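PDB 4DMO: N-hydroxyarylamine O-acetyltransferase from Bacillus cereus, which acts as an arylamine N-acetyltransferase with a non-canonical catalytic triad and probably also O-acetylates N-hydroxyarylamines. Local coordinates for residues A12-E17 / A35-F40; E25-I30 / L134-F139; N29-M34 / Y122-G127; S85-H90 / T113-H118. One frame throughout, in Å; residues are numbered along the deposited sequence.

How the contacts relate
Contacts 1, 2 and 3 all use helix 27-37, at its C-terminal end, its first turns and its middle respectively. Contact 3 lies deepest, about 8 Å from the chain centre to its own centre, and every residue that touches in it is buried. Contact 1 is also mostly buried, whereas contacts 2 and 4 are partly buried and lie about 14 and 17 Å from that centre. The chemistry follows the setting: an arginine-to-carbonyl bond between helix ends in contact 1, apolar packing of helix on sheet or loop in contacts 2 and 3, and paired strands in contact 4. Contacts 2 to 4 reach one sheet, where strands 137-138, 120-124, 103-117 and 88-98 are successive neighbours.

Contact 1 (A12-E17 / A35-F40); sequences ARLHIE and AQTVPF
Arg13 NH2 donates to Thr37 O at 3.0 Å, with a bent N-H...O angle of 133°; the donor stands above the carbonyl plane, 64° out of it. The rest of the guanidinium is also engaged, since NE bonds to Ile62 O and NH1 to Arg67 O, so three backbone carbonyls fix its rotation. CG lies anti to the backbone N (chi1 -176°) and the chain bends at chi2, which carries the group across to the other helix end. Over one guanidinium face comes the Val38 methyl CG2, 4.2 Å from Arg13 CZ, and Pro39 CD lies 4.0 Å from Arg13 NH1. Two helix C-termini thus meet here, those of helices 5-14 and 27-37, within the N-terminal helical bundle of the arylamine N-acetyltransferase fold. The first ends in a Schellman motif, with His15 at positive phi. Beside it the Thr37 side chain reaches between Leu14 and His15: Leu14 CD1 is 3.7 Å from Thr37 OG1, and His15 CD2 is 3.8 Å from Thr37 CG2. Thr37 OG1 is hydrogen-bonded to Ala33 O of its own helix. The backbone Arg13 O also abuts this threonine, 3.6 Å from Thr37 CB.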
loop_
_atom_site.group_PDB
_atom_site.type_symbol
_atom_site.label_atom_id
_atom_site.label_comp_id
_atom_site.label_asym_id
_atom_site.label_seq_id
_atom_site.Cartn_x
_atom_site.Cartn_y
_atom_site.Cartn_z
ATOM N N ALA A 12 3.083 11.369 13.666
ATOM C CA ALA A 12 4.410 11.941 13.471
ATOM C C ALA A 12 4.975 11.572 12.091
ATOM O O ALA A 12 5.479 12.430 11.352
ATOM C CB ALA A 12 5.366 11.455 14.601
ATOM N N ARG A 13 4.894 10.289 11.754
ATOM C CA ARG A 13 5.357 9.804 10.459
ATOM C C ARG A 13 4.654 10.550 9.316
ATOM O O ARG A 13 5.295 10.971 8.341
ATOM C CB ARG A 13 5.147 8.288 10.360
ATOM C CG ARG A 13 5.695 7.674 9.089
ATOM C CD ARG A 13 7.232 7.724 9.052
ATOM N NE ARG A 13 7.730 6.851 8.010
ATOM C CZ ARG A 13 8.031 7.206 6.769
ATOM N NH1 ARG A 13 8.452 6.275 5.910
ATOM N NH2 ARG A 13 7.908 8.455 6.365
ATOM N N LEU A 14 3.348 10.747 9.444
ATOM C CA LEU A 14 2.579 11.382 8.369
ATOM C C LEU A 14 2.674 12.891 8.354
ATOM O O LEU A 14 2.201 13.535 7.408
ATOM C CB LEU A 14 1.099 10.976 8.442
ATOM C CG LEU A 14 0.689 9.741 7.626
ATOM C CD1 LEU A 14 1.609 8.566 7.918
ATOM C CD2 LEU A 14 -0.759 9.365 7.914
ATOM N N HIS A 15 3.286 13.461 9.391
ATOM C CA HIS A 15 3.364 14.927 9.528
ATOM C C HIS A 15 2.003 15.601 9.545
ATOM O O HIS A 15 1.804 16.650 8.915
ATOM C CB HIS A 15 4.191 15.543 8.404
ATOM C CG HIS A 15 5.568 14.976 8.296
ATOM N ND1 HIS A 15 6.381 14.784 9.393
ATOM C CD2 HIS A 15 6.279 14.550 7.225
ATOM C CE1 HIS A 15 7.533 14.270 8.999
ATOM N NE2 HIS A 15 7.498 14.130 7.688
ATOM N N ILE A 16 1.067 14.998 10.265
ATOM C CA ILE A 16 -0.260 15.585 10.458
ATOM C C ILE A 16 -0.563 15.754 11.957
ATOM O O ILE A 16 0.090 15.154 12.820
ATOM C CB ILE A 16 -1.365 14.710 9.850
ATOM C CG1 ILE A 16 -1.429 13.377 10.591
ATOM C CG2 ILE A 16 -1.116 14.537 8.368
ATOM C CD1 ILE A 16 -2.433 12.407 10.020
ATOM N N GLU A 17 -1.561 16.567 12.264
ATOM C CA GLU A 17 -1.899 16.847 13.659
ATOM C C GLU A 17 -2.250 15.581 14.466
ATOM O O GLU A 17 -2.963 14.705 13.995
ATOM C CB GLU A 17 -3.069 17.837 13.712
ATOM C CG GLU A 17 -3.422 18.288 15.127
ATOM C CD GLU A 17 -4.720 19.079 15.198
ATOM O OE1 GLU A 17 -4.877 20.012 14.376
ATOM O OE2 GLU A 17 -5.571 18.772 16.074
ATOM N N ALA A 35 0.347 8.454 1.701
ATOM C CA ALA A 35 0.925 8.255 0.376
ATOM C C ALA A 35 2.047 9.207 0.140
ATOM O O ALA A 35 2.957 8.886 -0.606
ATOM C CB ALA A 35 -0.098 8.438 -0.701
ATOM N N GLN A 36 1.963 10.406 0.731
ATOM C CA GLN A 36 3.002 11.418 0.524
ATOM C C GLN A 36 4.286 11.094 1.301
ATOM O O GLN A 36 5.382 11.521 0.921
ATOM C CB GLN A 36 2.468 12.829 0.866
ATOM C CG GLN A 36 1.354 13.334 -0.088
ATOM C CD GLN A 36 1.790 13.374 -1.576
ATOM O OE1 GLN A 36 2.833 13.903 -1.923
ATOM N NE2 GLN A 36 0.951 12.842 -2.443
ATOM N N THR A 37 4.161 10.292 2.357
ATOM C CA THR A 37 5.277 10.094 3.276
ATOM C C THR A 37 5.857 8.678 3.317
ATOM O O THR A 37 7.045 8.528 3.499
ATOM C CB THR A 37 4.916 10.553 4.757
ATOM O OG1 THR A 37 3.749 9.861 5.245
ATOM C CG2 THR A 37 4.723 12.087 4.860
ATOM N N VAL A 38 5.020 7.659 3.173
ATOM C CA VAL A 38 5.464 6.286 3.241
ATOM C C VAL A 38 5.497 5.679 1.871
ATOM O O VAL A 38 4.470 5.512 1.228
ATOM C CB VAL A 38 4.545 5.430 4.101
ATOM C CG1 VAL A 38 5.176 4.087 4.339
ATOM C CG2 VAL A 38 4.255 6.128 5.419
ATOM N N PRO A 39 6.696 5.364 1.397
ATOM C CA PRO A 39 6.803 4.796 0.063
ATOM C C PRO A 39 6.531 3.293 0.004
ATOM O O PRO A 39 6.646 2.550 0.991
ATOM C CB PRO A 39 8.246 5.090 -0.312
ATOM C CG PRO A 39 8.954 5.135 0.953
ATOM C CD PRO A 39 8.006 5.635 1.986
ATOM N N PHE A 40 6.164 2.862 -1.201
ATOM C CA PHE A 40 6.072 1.462 -1.548
ATOM C C PHE A 40 7.474 1.021 -1.885
ATOM O O PHE A 40 8.086 1.560 -2.813
ATOM C CB PHE A 40 5.133 1.313 -2.763
ATOM C CG PHE A 40 4.801 -0.123 -3.146
ATOM C CD1 PHE A 40 3.858 -0.845 -2.438
ATOM C CD2 PHE A 40 5.406 -0.718 -4.227
ATOM C CE1 PHE A 40 3.544 -2.165 -2.798
ATOM C CE2 PHE A 40 5.084 -2.019 -4.608
ATOM C CZ PHE A 40 4.165 -2.746 -3.898
#

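Contact 2 (E25-I30 / L134-F139); sequences EDLSNI and LAPVPF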
loop_
_atom_site.group_PDB
_atom_site.type_symbol
_atom_site.label_atom_id
_atom_site.label_comp_id
_atom_site.label_asym_id
_atom_site.label_seq_id
_atom_site.Cartn_x
_atom_site.Cartn_y
_atom_site.Cartn_z
ATOM N N GLU A 25 -14.432 10.952 8.235
ATOM C CA GLU A 25 -14.187 11.994 7.255
ATOM C C GLU A 25 -12.703 12.363 7.187
ATOM O O GLU A 25 -12.254 12.951 6.194
ATOM C CB GLU A 25 -15.082 13.199 7.588
ATOM C CG GLU A 25 -15.045 14.318 6.577
ATOM C CD GLU A 25 -16.419 14.892 6.286
ATOM O OE1 GLU A 25 -17.192 14.220 5.566
ATOM O OE2 GLU A 25 -16.730 16.008 6.759
ATOM N N ASP A 26 -11.970 12.006 8.256
ATOM C CA ASP A 26 -10.517 12.203 8.378
ATOM C C ASP A 26 -9.684 11.182 7.573
ATOM O O ASP A 26 -8.518 11.418 7.265
ATOM C CB ASP A 26 -10.071 12.068 9.839
ATOM C CG ASP A 26 -10.560 13.199 10.741
ATOM O OD1 ASP A 26 -10.825 14.321 10.257
ATOM O OD2 ASP A 26 -10.619 12.959 11.962
ATOM N N LEU A 27 -10.268 10.033 7.273
ATOM C CA LEU A 27 -9.509 8.911 6.727
ATOM C C LEU A 27 -8.856 9.234 5.391
ATOM O O LEU A 27 -7.669 8.944 5.167
ATOM C CB LEU A 27 -10.429 7.719 6.584
ATOM C CG LEU A 27 -10.923 7.222 7.935
ATOM C CD1 LEU A 27 -11.790 6.020 7.743
ATOM C CD2 LEU A 27 -9.761 6.908 8.860
ATOM N N SER A 28 -9.627 9.863 4.524
ATOM C CA SER A 28 -9.140 10.297 3.233
ATOM C C SER A 28 -7.871 11.140 3.359
ATOM O O SER A 28 -6.935 11.034 2.558
ATOM C CB SER A 28 -10.203 11.113 2.524
ATOM O OG SER A 28 -10.233 12.437 3.049
ATOM N N ASN A 29 -7.827 12.024 4.337
ATOM C CA ASN A 29 -6.684 12.908 4.376
ATOM C C ASN A 29 -5.516 12.221 5.037
ATOM O O ASN A 29 -4.386 12.513 4.740
ATOM C CB ASN A 29 -6.993 14.240 5.063
ATOM C CG ASN A 29 -5.895 15.281 4.815
ATOM O OD1 ASN A 29 -5.705 15.754 3.683
ATOM N ND2 ASN A 29 -5.146 15.618 5.868
ATOM N N ILE A 30 -5.791 11.283 5.925
ATOM C CA ILE A 30 -4.727 10.501 6.496
ATOM C C ILE A 30 -4.100 9.621 5.409
ATOM O O ILE A 30 -2.882 9.480 5.359
ATOM C CB ILE A 30 -5.252 9.626 7.626
ATOM C CG1 ILE A 30 -5.694 10.512 8.781
ATOM C CG2 ILE A 30 -4.188 8.660 8.116
ATOM C CD1 ILE A 30 -6.391 9.753 9.866
ATOM N N LEU A 134 -6.477 6.911 -2.319
ATOM C CA LEU A 134 -6.331 8.087 -1.438
ATOM C C LEU A 134 -7.601 8.407 -0.650
ATOM O O LEU A 134 -7.777 9.507 -0.115
ATOM C CB LEU A 134 -5.881 9.301 -2.233
ATOM C CG LEU A 134 -4.603 8.975 -3.000
ATOM C CD1 LEU A 134 -4.233 10.151 -3.833
ATOM C CD2 LEU A 134 -3.474 8.629 -2.080
ATOM N N ALA A 135 -8.482 7.424 -0.571
ATOM C CA ALA A 135 -9.672 7.537 0.250
ATOM C C ALA A 135 -10.300 6.156 0.378
ATOM O O ALA A 135 -9.970 5.256 -0.393
ATOM C CB ALA A 135 -10.647 8.528 -0.377
ATOM N N PRO A 136 -11.185 5.967 1.364
ATOM C CA PRO A 136 -11.941 4.715 1.451
ATOM C C PRO A 136 -12.759 4.427 0.182
ATOM O O PRO A 136 -13.295 5.327 -0.449
ATOM C CB PRO A 136 -12.879 4.954 2.651
ATOM C CG PRO A 136 -12.207 5.983 3.452
ATOM C CD PRO A 136 -11.554 6.894 2.446
ATOM N N VAL A 137 -12.813 3.161 -0.203
ATOM C CA VAL A 137 -13.603 2.762 -1.345
ATOM C C VAL A 137 -14.829 2.011 -0.822
ATOM O O VAL A 137 -14.713 0.929 -0.217
ATOM C CB VAL A 137 -12.810 1.846 -2.317
ATOM C CG1 VAL A 137 -13.679 1.542 -3.566
ATOM C CG2 VAL A 137 -11.480 2.491 -2.705
ATOM N N PRO A 138 -16.009 2.586 -1.043
ATOM C CA PRO A 138 -17.233 1.961 -0.544
ATOM C C PRO A 138 -17.583 0.709 -1.328
ATOM O O PRO A 138 -17.560 0.691 -2.557
ATOM C CB PRO A 138 -18.287 3.039 -0.762
ATOM C CG PRO A 138 -17.786 3.809 -1.966
ATOM C CD PRO A 138 -16.275 3.793 -1.848
ATOM N N PHE A 139 -17.907 -0.338 -0.595
ATOM C CA PHE A 139 -18.373 -1.565 -1.192
ATOM C C PHE A 139 -19.694 -1.367 -1.967
ATOM O O PHE A 139 -20.020 -2.175 -2.837
ATOM C CB PHE A 139 -18.559 -2.632 -0.113
ATOM C CG PHE A 139 -17.310 -3.425 0.189
ATOM C CD1 PHE A 139 -16.209 -2.821 0.767
ATOM C CD2 PHE A 139 -17.256 -4.788 -0.095
ATOM C CE1 PHE A 139 -15.068 -3.557 1.061
ATOM C CE2 PHE A 139 -16.110 -5.542 0.181
ATOM C CZ PHE A 139 -15.019 -4.922 0.774
#
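Leu27 carries its CG beside the backbone N (chi1 -65°), and Ser28 sets its OG between the backbone N and the carbonyl carbon (chi1 79°); these torsions place the groups beyond CB, while the CB atoms themselves make the touches on 134-139. The contact joins the first turns of helix 27-37, part of the N-terminal helical bundle, to the loop that leads into strand 137-138, the edge strand of the eight-stranded antiparallel sheet. Two carbon pairs carry it. Leu27 CB, which points at the other segment, rests on Pro136 CG at 4.0 Å, an apolar touch at the tip of the proline ring. Ser28 CB meets Ala135 CB at 3.9 Å, and Pro136 CD approaches the backbone Ser28 N to 4.1 Å. Beyond its CB, the Leu27 isobutyl group runs on to Leu115 and Phe87, which ties this patch to the hairpin of strands 88-98 and 103-117. Pro136 in turn packs on Tyr122 and Ile124 of strand 120-124, so its ring is wedged between helix and sheet. No hydrogen bond crosses between the two segments. The one close polar pair consists of two acceptors, Ser28 O and Leu134 O, 3.2 Å apart.

Contact 3 (N29-M34 / Y122-G127); sequences NIMYAM and YLIEVG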
loop_
_atom_site.group_PDB
_atom_site.type_symbol
_atom_site.label_atom_id
_atom_site.label_comp_id
_atom_site.label_asym_id
_atom_site.label_seq_id
_atom_site.Cartn_x
_atom_site.Cartn_y
_atom_site.Cartn_z
ATOM N N ASN A 29 -7.827 12.024 4.337
ATOM C CA ASN A 29 -6.684 12.908 4.376
ATOM C C ASN A 29 -5.516 12.221 5.037
ATOM O O ASN A 29 -4.386 12.513 4.740
ATOM C CB ASN A 29 -6.993 14.240 5.063
ATOM C CG ASN A 29 -5.895 15.281 4.815
ATOM O OD1 ASN A 29 -5.705 15.754 3.683
ATOM N ND2 ASN A 29 -5.146 15.618 5.868
ATOM N N ILE A 30 -5.791 11.283 5.925
ATOM C CA ILE A 30 -4.727 10.501 6.496
ATOM C C ILE A 30 -4.100 9.621 5.409
ATOM O O ILE A 30 -2.882 9.480 5.359
ATOM C CB ILE A 30 -5.252 9.626 7.626
ATOM C CG1 ILE A 30 -5.694 10.512 8.781
ATOM C CG2 ILE A 30 -4.188 8.660 8.116
ATOM C CD1 ILE A 30 -6.391 9.753 9.866
ATOM N N MET A 31 -4.938 9.062 4.524
ATOM C CA MET A 31 -4.467 8.194 3.456
ATOM C C MET A 31 -3.613 8.962 2.501
ATOM O O MET A 31 -2.595 8.455 2.014
ATOM C CB MET A 31 -5.649 7.553 2.711
ATOM C CG MET A 31 -6.349 6.502 3.542
ATOM S SD MET A 31 -7.927 5.949 2.890
ATOM C CE MET A 31 -7.374 4.877 1.556
ATOM N N TYR A 32 -4.033 10.183 2.216
ATOM C CA TYR A 32 -3.291 11.050 1.333
ATOM C C TYR A 32 -1.922 11.342 1.943
ATOM O O TYR A 32 -0.883 11.191 1.280
ATOM C CB TYR A 32 -4.082 12.347 1.098
ATOM C CG TYR A 32 -3.334 13.310 0.232
ATOM C CD1 TYR A 32 -3.482 13.305 -1.150
ATOM C CD2 TYR A 32 -2.468 14.225 0.796
ATOM C CE1 TYR A 32 -2.773 14.186 -1.938
ATOM C CE2 TYR A 32 -1.771 15.104 0.016
ATOM C CZ TYR A 32 -1.910 15.072 -1.345
ATOM O OH TYR A 32 -1.169 15.955 -2.079
ATOM N N ALA A 33 -1.925 11.710 3.226
ATOM C CA ALA A 33 -0.689 11.958 3.946
ATOM C C ALA A 33 0.198 10.704 3.954
ATOM O O ALA A 33 1.406 10.804 3.768
ATOM C CB ALA A 33 -0.980 12.429 5.384
ATOM N N MET A 34 -0.387 9.531 4.178
ATOM C CA MET A 34 0.404 8.308 4.150
ATOM C C MET A 34 1.050 8.126 2.789
ATOM O O MET A 34 2.198 7.723 2.729
ATOM C CB MET A 34 -0.406 7.077 4.506
ATOM C CG MET A 34 0.467 5.849 4.600
ATOM S SD MET A 34 -0.356 4.495 5.393
ATOM C CE MET A 34 0.817 3.175 5.215
ATOM N N TYR A 122 -16.161 -0.398 3.760
ATOM C CA TYR A 122 -15.203 0.324 2.930
ATOM C C TYR A 122 -13.905 -0.444 2.881
ATOM O O TYR A 122 -13.457 -0.975 3.886
ATOM C CB TYR A 122 -14.942 1.734 3.476
ATOM C CG TYR A 122 -16.189 2.590 3.536
ATOM C CD1 TYR A 122 -17.096 2.434 4.556
ATOM C CD2 TYR A 122 -16.450 3.541 2.558
ATOM C CE1 TYR A 122 -18.236 3.175 4.612
ATOM C CE2 TYR A 122 -17.602 4.298 2.596
ATOM C CZ TYR A 122 -18.489 4.114 3.636
ATOM O OH TYR A 122 -19.634 4.866 3.705
ATOM N N LEU A 123 -13.316 -0.500 1.695
ATOM C CA LEU A 123 -11.970 -1.020 1.509
ATOM C C LEU A 123 -10.986 0.111 1.771
ATOM O O LEU A 123 -11.049 1.167 1.130
ATOM C CB LEU A 123 -11.804 -1.502 0.085
ATOM C CG LEU A 123 -10.473 -2.054 -0.406
ATOM C CD1 LEU A 123 -10.191 -3.438 0.179
ATOM C CD2 LEU A 123 -10.528 -2.099 -1.913
ATOM N N ILE A 124 -10.076 -0.113 2.714
ATOM C CA ILE A 124 -8.983 0.824 2.962
ATOM C C ILE A 124 -7.679 0.334 2.290
ATOM O O ILE A 124 -7.058 -0.641 2.730
ATOM C CB ILE A 124 -8.774 1.002 4.480
ATOM C CG1 ILE A 124 -10.124 1.321 5.151
ATOM C CG2 ILE A 124 -7.702 2.057 4.760
ATOM C CD1 ILE A 124 -10.886 2.545 4.552
ATOM N N GLU A 125 -7.278 1.019 1.226
ATOM C CA GLU A 125 -6.156 0.567 0.410
ATOM C C GLU A 125 -5.062 1.613 0.338
ATOM O O GLU A 125 -5.186 2.634 -0.349
ATOM C CB GLU A 125 -6.616 0.191 -1.009
ATOM C CG GLU A 125 -5.517 -0.326 -1.909
ATOM C CD GLU A 125 -4.803 -1.527 -1.308
ATOM O OE1 GLU A 125 -5.425 -2.616 -1.240
ATOM O OE2 GLU A 125 -3.610 -1.380 -0.938
ATOM N N VAL A 126 -3.960 1.315 1.032
ATOM C CA VAL A 126 -2.804 2.205 1.069
ATOM C C VAL A 126 -1.497 1.528 0.599
ATOM O O VAL A 126 -0.422 2.150 0.643
ATOM C CB VAL A 126 -2.619 2.787 2.484
ATOM C CG1 VAL A 126 -3.870 3.544 2.864
ATOM C CG2 VAL A 126 -2.336 1.676 3.479
ATOM N N GLY A 127 -1.602 0.296 0.079
ATOM C CA GLY A 127 -0.424 -0.492 -0.221
ATOM C C GLY A 127 -0.252 -1.047 -1.613
ATOM O O GLY A 127 0.692 -1.804 -1.868
#
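Met31 and Met34, one turn apart on helix 27-37, both close on Val126, and the apolar part of this contact is built on that side chain. Its two methyls are divided between them: Val126 CG1 meets Met31 CG at 3.9 Å, while Val126 CG2 meets Met34 CE at 3.9 Å and Met34 SD at the same separation. Each methionine crosses the valine at about a right angle. The chains reach it differently. Met34 is extended beyond CG and ends on the valine, whereas Met31 bends at its last torsion (chi3 76°), which turns CE past Val126 toward the preceding residues. There Met31 CE comes within 4.3 Å of Ile124 CG2. Met78 of helix 71-84 also packs on Met34, Ile124 and Val126.

The backbone is met by carbon alone, for Met31 CE lies 3.7 Å from Glu125 O, and no hydrogen bond spans the two segments.

Polar interactions gather on Glu125, whose CB points away from the helix. Gly127 N donates to Glu125 OE2 at 2.8 Å (N-H...O angle 150°); OE2 receives it on the lone pair anti to the other oxygen, and Asn75 ND2 binds OE2 as well. Asn75 OD1 accepts from Val126 N, so this amide holds both the carboxylate and the adjoining backbone. Glu125 OE1 is hydrogen-bonded to His110 NE2 and, weakly, to Tyr186 OH. This bonding is consistent with Glu125 and His110 being the Glu and His of the Cys-His-Glu catalytic triad reported for this enzyme, with Met31 and Met34 packed on the helix side of the loop just after strand 120-124.

Contact 4 (S85-H90 / T113-H118); sequences SGFDVH and TVLTHH
A beta hairpin of strands 88-98 and 103-117 brings Val89 opposite Leu115 and His90 opposite Val114 near its open end; the two strand segments run antiparallel at 158°. His90 and Val114 form a hydrogen-bonded pair, with His90 N to Val114 O at 2.8 Å and Val114 N to His90 O at 2.7 Å. Thr116 N adds a further bond to Asp88 O at 3.0 Å. Val89 and Leu115, the non-hydrogen-bonded pair, have CA atoms 4.5 Å apart, and Val89 CA also makes a CA-H...O contact with Val114 O.

These two strands lie within the eight-stranded antiparallel sheet. On the face of Val89 and Leu115, the leucine's CG is anti to the backbone N (chi1 170°) and its CD1 reaches back over the neighbouring strand. Leu115 CD1 is 3.4 Å from Val89 CG1, tighter than usual van der Waals contact, and equally near Phe87 CB. Val89 also packs on Leu82 of helix 71-84. On the other face, His90 CB touches Val114 CG2 at 3.8 Å, and Phe139 adjoins the same valine. Further along that face Asp88 and Thr116 lie side by side, pointing the same way, with Asp88 OD2 4.0 Å from Thr116 CB.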
loop_
_atom_site.group_PDB
_atom_site.type_symbol
_atom_site.label_atom_id
_atom_site.label_comp_id
_atom_site.label_asym_id
_atom_site.label_seq_id
_atom_site.Cartn_x
_atom_site.Cartn_y
_atom_site.Cartn_z
ATOM N N SER A 85 -7.507 3.598 16.837
ATOM C CA SER A 85 -8.358 4.778 16.701
ATOM C C SER A 85 -9.837 4.442 16.880
ATOM O O SER A 85 -10.695 5.273 16.601
ATOM C CB SER A 85 -8.152 5.450 15.340
ATOM O OG SER A 85 -6.808 5.868 15.176
ATOM N N GLY A 86 -10.136 3.224 17.316
ATOM C CA GLY A 86 -11.509 2.867 17.635
ATOM C C GLY A 86 -12.353 2.358 16.469
ATOM O O GLY A 86 -13.509 1.981 16.674
ATOM N N PHE A 87 -11.809 2.345 15.251
ATOM C CA PHE A 87 -12.552 1.820 14.096
ATOM C C PHE A 87 -12.686 0.305 14.073
ATOM O O PHE A 87 -11.790 -0.416 14.502
ATOM C CB PHE A 87 -11.880 2.214 12.806
ATOM C CG PHE A 87 -11.949 3.652 12.524
ATOM C CD1 PHE A 87 -10.893 4.466 12.856
ATOM C CD2 PHE A 87 -13.052 4.193 11.909
ATOM C CE1 PHE A 87 -10.937 5.801 12.577
ATOM C CE2 PHE A 87 -13.104 5.523 11.636
ATOM C CZ PHE A 87 -12.035 6.332 11.974
ATOM N N ASP A 88 -13.783 -0.171 13.501
ATOM C CA ASP A 88 -14.018 -1.600 13.354
ATOM C C ASP A 88 -13.438 -2.094 12.031
ATOM O O ASP A 88 -14.056 -1.952 10.960
ATOM C CB ASP A 88 -15.508 -1.905 13.426
ATOM C CG ASP A 88 -15.792 -3.388 13.306
ATOM O OD1 ASP A 88 -14.812 -4.164 13.344
ATOM O OD2 ASP A 88 -16.988 -3.773 13.215
ATOM N N VAL A 89 -12.227 -2.646 12.122
ATOM C CA VAL A 89 -11.425 -2.979 10.947
ATOM C C VAL A 89 -11.015 -4.440 10.886
ATOM O O VAL A 89 -10.940 -5.140 11.908
ATOM C CB VAL A 89 -10.155 -2.089 10.872
ATOM C CG1 VAL A 89 -10.523 -0.672 10.453
ATOM C CG2 VAL A 89 -9.396 -2.086 12.183
ATOM N N HIS A 90 -10.738 -4.898 9.673
ATOM C CA HIS A 90 -10.346 -6.287 9.459
ATOM C C HIS A 90 -9.386 -6.388 8.269
ATOM O O HIS A 90 -9.459 -5.609 7.341
ATOM C CB HIS A 90 -11.596 -7.139 9.203
ATOM C CG HIS A 90 -12.707 -6.880 10.184
ATOM N ND1 HIS A 90 -12.815 -7.551 11.387
ATOM C CD2 HIS A 90 -13.762 -6.025 10.136
ATOM C CE1 HIS A 90 -13.877 -7.108 12.041
ATOM N NE2 HIS A 90 -14.467 -6.181 11.306
ATOM N N THR A 113 -7.196 -3.921 3.916
ATOM C CA THR A 113 -7.954 -3.630 5.113
ATOM C C THR A 113 -9.400 -3.292 4.772
ATOM O O THR A 113 -9.650 -2.548 3.829
ATOM C CB THR A 113 -7.336 -2.403 5.813
ATOM O OG1 THR A 113 -5.954 -2.639 6.101
ATOM C CG2 THR A 113 -8.061 -2.093 7.101
ATOM N N VAL A 114 -10.361 -3.815 5.519
ATOM C CA VAL A 114 -11.744 -3.364 5.346
ATOM C C VAL A 114 -12.232 -2.715 6.645
ATOM O O VAL A 114 -11.882 -3.140 7.761
ATOM C CB VAL A 114 -12.704 -4.480 4.916
ATOM C CG1 VAL A 114 -12.258 -5.080 3.580
ATOM C CG2 VAL A 114 -12.773 -5.519 5.990
ATOM N N LEU A 115 -12.984 -1.643 6.465
ATOM C CA LEU A 115 -13.460 -0.809 7.556
ATOM C C LEU A 115 -14.999 -0.718 7.522
ATOM O O LEU A 115 -15.606 -0.529 6.470
ATOM C CB LEU A 115 -12.860 0.596 7.449
ATOM C CG LEU A 115 -13.513 1.600 8.418
ATOM C CD1 LEU A 115 -13.254 1.214 9.845
ATOM C CD2 LEU A 115 -13.038 3.019 8.181
ATOM N N THR A 116 -15.598 -0.840 8.697
ATOM C CA THR A 116 -17.024 -0.705 8.882
ATOM C C THR A 116 -17.348 0.628 9.522
ATOM O O THR A 116 -16.935 0.908 10.644
ATOM C CB THR A 116 -17.536 -1.799 9.802
ATOM O OG1 THR A 116 -17.263 -3.068 9.207
ATOM C CG2 THR A 116 -19.013 -1.669 10.033
ATOM N N HIS A 117 -18.113 1.437 8.806
ATOM C CA HIS A 117 -18.609 2.684 9.337
ATOM C C HIS A 117 -20.107 2.811 9.064
ATOM O O HIS A 117 -20.554 2.632 7.929
ATOM C CB HIS A 117 -17.881 3.848 8.688
ATOM C CG HIS A 117 -18.334 5.189 9.174
ATOM N ND1 HIS A 117 -18.144 5.610 10.475
ATOM C CD2 HIS A 117 -18.952 6.210 8.535
ATOM C CE1 HIS A 117 -18.633 6.829 10.617
ATOM N NE2 HIS A 117 -19.125 7.217 9.453
ATOM N N HIS A 118 -20.884 3.113 10.101
ATOM C CA HIS A 118 -22.331 3.296 9.936
ATOM C C HIS A 118 -22.921 2.104 9.186
ATOM O O HIS A 118 -23.680 2.283 8.240
ATOM C CB HIS A 118 -22.642 4.600 9.158
ATOM C CG HIS A 118 -22.361 5.867 9.924
ATOM N ND1 HIS A 118 -22.626 7.125 9.409
ATOM C CD2 HIS A 118 -21.849 6.070 11.165
ATOM C CE1 HIS A 118 -22.280 8.043 10.298
ATOM N NE2 HIS A 118 -21.812 7.431 11.373
#